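Local coordinates for protein fervidolysin (Fervidobacterium pennivorans, PDB 1R6V) that degrades keratin into peptides as a subtilisin-like serine protease, allowing the bacterium to grow on native feathers, at residues Thr163-Asp166 / Asp171-Gly174; Glu186-Gly191 / Pro228-Asp233. The protein carries 1 engineered substitution. One frame throughout, in Å; residues are numbered along the deposited sequence.

Interaction 1 of 2, residues Thr163-Asp166 / Asp171-Gly174. With CA (calcium ion), chain B.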
# COMPACT_ATOMS: atom_id res chain seq x y z
N THR A 163 -15.83 -3.27 -10.13
CA THR A 163 -16.94 -4.21 -9.95
C THR A 163 -17.22 -5.11 -11.16
O THR A 163 -18.14 -5.93 -11.11
CB THR A 163 -18.27 -3.46 -9.70
OG1 THR A 163 -18.54 -2.61 -10.83
CG2 THR A 163 -18.20 -2.61 -8.44
N GLY A 164 -16.44 -4.98 -12.22
CA GLY A 164 -16.73 -5.74 -13.43
C GLY A 164 -17.46 -4.80 -14.38
O GLY A 164 -17.90 -3.72 -13.97
N VAL A 165 -17.61 -5.20 -15.64
CA VAL A 165 -18.23 -4.34 -16.65
C VAL A 165 -19.34 -5.05 -17.44
O VAL A 165 -19.16 -6.20 -17.83
CB VAL A 165 -17.13 -3.88 -17.64
CG1 VAL A 165 -17.73 -3.07 -18.78
CG2 VAL A 165 -16.06 -3.06 -16.89
N ASP A 166 -20.47 -4.38 -17.67
CA ASP A 166 -21.54 -5.00 -18.46
C ASP A 166 -21.17 -4.82 -19.93
O ASP A 166 -21.58 -3.85 -20.58
CB ASP A 166 -22.90 -4.36 -18.20
CG ASP A 166 -24.01 -5.01 -19.04
OD1 ASP A 166 -23.69 -5.94 -19.81
OD2 ASP A 166 -25.18 -4.59 -18.93
N ASP A 171 -23.48 0.60 -26.09
CA ASP A 171 -22.44 1.63 -26.21
C ASP A 171 -21.04 1.07 -25.91
O ASP A 171 -20.05 1.81 -25.99
CB ASP A 171 -22.73 2.79 -25.26
CG ASP A 171 -22.73 4.15 -25.95
OD1 ASP A 171 -22.22 4.27 -27.07
OD2 ASP A 171 -23.25 5.11 -25.34
N LEU A 172 -20.94 -0.20 -25.53
CA LEU A 172 -19.64 -0.79 -25.24
C LEU A 172 -19.33 -1.92 -26.20
O LEU A 172 -18.35 -2.64 -26.03
CB LEU A 172 -19.56 -1.31 -23.80
CG LEU A 172 -19.67 -0.23 -22.71
CD1 LEU A 172 -19.62 -0.90 -21.32
CD2 LEU A 172 -18.51 0.75 -22.84
N GLU A 173 -20.17 -2.09 -27.22
CA GLU A 173 -19.95 -3.15 -28.20
C GLU A 173 -18.58 -3.00 -28.84
O GLU A 173 -18.21 -1.92 -29.28
CB GLU A 173 -21.05 -3.13 -29.28
CG GLU A 173 -21.03 -4.36 -30.20
CD GLU A 173 -19.99 -4.26 -31.32
OE1 GLU A 173 -19.56 -5.32 -31.82
OE2 GLU A 173 -19.62 -3.12 -31.69
N GLY A 174 -17.83 -4.10 -28.90
CA GLY A 174 -16.51 -4.06 -29.50
C GLY A 174 -15.45 -3.36 -28.67
O GLY A 174 -14.27 -3.38 -29.02
CA CA B . -21.76 6.04 -28.54
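In the catalytic domain of this subtilisin-like protease, in the loop between strands 157-162 and 179-181, which begins just after Asp162, the inferred charge-relay aspartate, the side chain of Leu172 reaches back along the loop to Val165 and Asp166. The touch is made by methyl groups: Val165 CG1 lies 3.8 Å from Leu172 CD1, the two side chains crossing at about a right angle. CD1 of Leu172 also rests 3.6 Å from the backbone Asp166 O, a plain van der Waals contact. CG1 of Val165 stands anti to the backbone N (chi1 176°), which turns this branch to the leucine and leaves CG2 beside the backbone N. No hydrogen bond joins the two segments, and only 82 Å² is buried between them, but all three touching residues are buried, with helix 200-209 adding Ala205 against Val165 and Thr202 against Leu172. Asp166 turns its carboxylate to other partners: OD2 bonds to Ser356 OG and OD1 to Thr168 OG1, within the same loop. One residue before the leucine, in a short 3-10 segment, Asp171 is a ligand of the calcium ion, together with Glu129, Asp213 and the carbonyl oxygens of Lys211, Lys215 and Ile217. Its two carboxylate oxygens divide the work: Asp171 OD2 is hydrogen-bonded to Tyr374 OH and sits 3.7 Å from the calcium, whereas Asp171 OD1 binds the ion at 2.3 Å.

Interaction 2 of 2, residues Glu186-Gly191 / Pro228-Asp233; sequences EELPAG and PIVIFD
Leu188 reaches from the end of strand 186-188 to the end of strand 225-230, and its CD1 methyl does all the touching. That carbon lies 3.7 Å from Val230 CG2, and 4.1 Å from the carbonyl oxygen Pro228 O. With chi1 at -57°, CG of the leucine sits beside its backbone N and sends CD1 across to Val230, the two side chains meeting at about a right angle. Pro228 and Val230 alternate with Ile229 along the strand, so their side chains both point to the leucine while Ile229 turns the other way, onto Trp255 and Ala256 of helix 246-258. Strand 225-230 belongs to the largely parallel central sheet of the subtilisin fold, pairing parallel to strand 157-162, whereas 186-188 forms a small antiparallel hairpin with 179-181. The contact therefore packs the hairpin against a strand of the main sheet; no hydrogen bond joins the two segments themselves, but the hairpin's other strand makes a backbone one, Tyr180 to Pro228. Arg181 of that strand touches both Leu188 and Val230 and carries salt bridges from each segment: its NH1 to Glu186 OE1 and its NE to Asp233 OD2. Glu186 OE1 and Asp233 OD2 are 7.0 Å apart, two like charges with this one guanidinium as a common partner.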
# COMPACT_ATOMS: atom_id res chain seq x y z
N GLU A 186 -11.03 -17.01 -13.06
CA GLU A 186 -11.91 -17.13 -14.21
C GLU A 186 -11.68 -16.05 -15.26
O GLU A 186 -11.73 -14.85 -14.98
CB GLU A 186 -13.36 -17.06 -13.72
CG GLU A 186 -14.42 -17.21 -14.79
CD GLU A 186 -15.82 -16.95 -14.23
OE1 GLU A 186 -16.06 -17.31 -13.06
OE2 GLU A 186 -16.67 -16.39 -14.96
N GLU A 187 -11.41 -16.49 -16.49
CA GLU A 187 -11.20 -15.59 -17.60
C GLU A 187 -12.58 -15.09 -18.04
O GLU A 187 -13.53 -15.87 -18.08
CB GLU A 187 -10.52 -16.35 -18.75
CG GLU A 187 -9.19 -15.79 -19.17
CD GLU A 187 -9.30 -14.90 -20.39
OE1 GLU A 187 -9.91 -13.81 -20.29
OE2 GLU A 187 -8.78 -15.30 -21.46
N LEU A 188 -12.68 -13.79 -18.33
CA LEU A 188 -13.94 -13.18 -18.75
C LEU A 188 -13.90 -12.91 -20.25
O LEU A 188 -13.16 -12.04 -20.72
CB LEU A 188 -14.18 -11.88 -17.98
CG LEU A 188 -14.18 -12.04 -16.45
CD1 LEU A 188 -14.15 -10.68 -15.75
CD2 LEU A 188 -15.42 -12.82 -16.05
N PRO A 189 -14.69 -13.65 -21.04
CA PRO A 189 -14.70 -13.46 -22.50
C PRO A 189 -15.05 -12.04 -22.93
O PRO A 189 -15.83 -11.35 -22.27
CB PRO A 189 -15.75 -14.47 -22.97
CG PRO A 189 -15.66 -15.55 -21.94
CD PRO A 189 -15.57 -14.76 -20.65
N ALA A 190 -14.49 -11.62 -24.06
CA ALA A 190 -14.75 -10.29 -24.60
C ALA A 190 -16.25 -10.09 -24.81
O ALA A 190 -17.00 -11.03 -25.10
CB ALA A 190 -14.01 -10.11 -25.91
N GLY A 191 -16.67 -8.84 -24.62
CA GLY A 191 -18.06 -8.49 -24.83
C GLY A 191 -19.09 -9.06 -23.87
O GLY A 191 -20.28 -8.91 -24.12
N PRO A 228 -11.75 -5.69 -18.19
CA PRO A 228 -12.31 -5.74 -16.83
C PRO A 228 -11.57 -6.68 -15.88
O PRO A 228 -11.25 -7.82 -16.24
CB PRO A 228 -13.76 -6.16 -17.06
CG PRO A 228 -13.74 -6.84 -18.39
CD PRO A 228 -12.72 -6.12 -19.20
N ILE A 229 -11.27 -6.18 -14.69
CA ILE A 229 -10.63 -6.96 -13.63
C ILE A 229 -11.59 -6.83 -12.46
O ILE A 229 -11.79 -5.74 -11.92
CB ILE A 229 -9.23 -6.41 -13.23
CG1 ILE A 229 -8.30 -6.34 -14.45
CG2 ILE A 229 -8.63 -7.29 -12.11
CD1 ILE A 229 -7.86 -7.71 -15.06
N VAL A 230 -12.21 -7.94 -12.08
CA VAL A 230 -13.20 -7.88 -11.02
C VAL A 230 -12.61 -8.01 -9.63
O VAL A 230 -12.19 -9.09 -9.22
CB VAL A 230 -14.26 -9.00 -11.23
CG1 VAL A 230 -15.36 -8.92 -10.16
CG2 VAL A 230 -14.85 -8.87 -12.62
N ILE A 231 -12.56 -6.89 -8.89
CA ILE A 231 -12.05 -6.96 -7.54
C ILE A 231 -13.11 -6.72 -6.47
O ILE A 231 -12.84 -6.90 -5.27
CB ILE A 231 -10.81 -6.04 -7.34
CG1 ILE A 231 -11.17 -4.56 -7.52
CG2 ILE A 231 -9.72 -6.47 -8.31
CD1 ILE A 231 -10.22 -3.63 -6.72
N PHE A 232 -14.30 -6.29 -6.91
CA PHE A 232 -15.47 -6.17 -6.05
C PHE A 232 -16.45 -7.07 -6.77
O PHE A 232 -17.02 -6.73 -7.80
CB PHE A 232 -15.98 -4.73 -5.92
CG PHE A 232 -15.19 -3.95 -4.93
CD1 PHE A 232 -14.05 -3.25 -5.33
CD2 PHE A 232 -15.50 -4.02 -3.57
CE1 PHE A 232 -13.23 -2.64 -4.39
CE2 PHE A 232 -14.67 -3.41 -2.62
CZ PHE A 232 -13.53 -2.72 -3.04
N ASP A 233 -16.56 -8.27 -6.22
CA ASP A 233 -17.39 -9.33 -6.77
C ASP A 233 -18.73 -9.40 -6.03
O ASP A 233 -19.08 -8.47 -5.29
CB ASP A 233 -16.59 -10.64 -6.62
CG ASP A 233 -16.90 -11.66 -7.70
OD1 ASP A 233 -18.08 -12.04 -7.83
OD2 ASP A 233 -15.97 -12.09 -8.42

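How the interactions relate
Interaction 1 closes before interaction 2 opens along the chain, yet their centres are only 10 Å apart and they pack directly. Gly164 CA lies 3.7 Å from Val230 CG2, the same methyl that meets Leu188, and Val165 CG2 is 3.9 Å from Pro228 CB. Val165 thus uses one branch within interaction 1 and the other toward interaction 2. Farther along, Thr163 CG2 sits 4.0 Å from Phe232 CB. Both contacts lie near Asp162, the inferred charge-relay aspartate, whose side chain is about 6 Å from that of Val165 and about 8 Å from that of Pro228. Of the two contacts, interaction 1 alone supplies a calcium ligand, Asp171; the other five come from other parts of the chain.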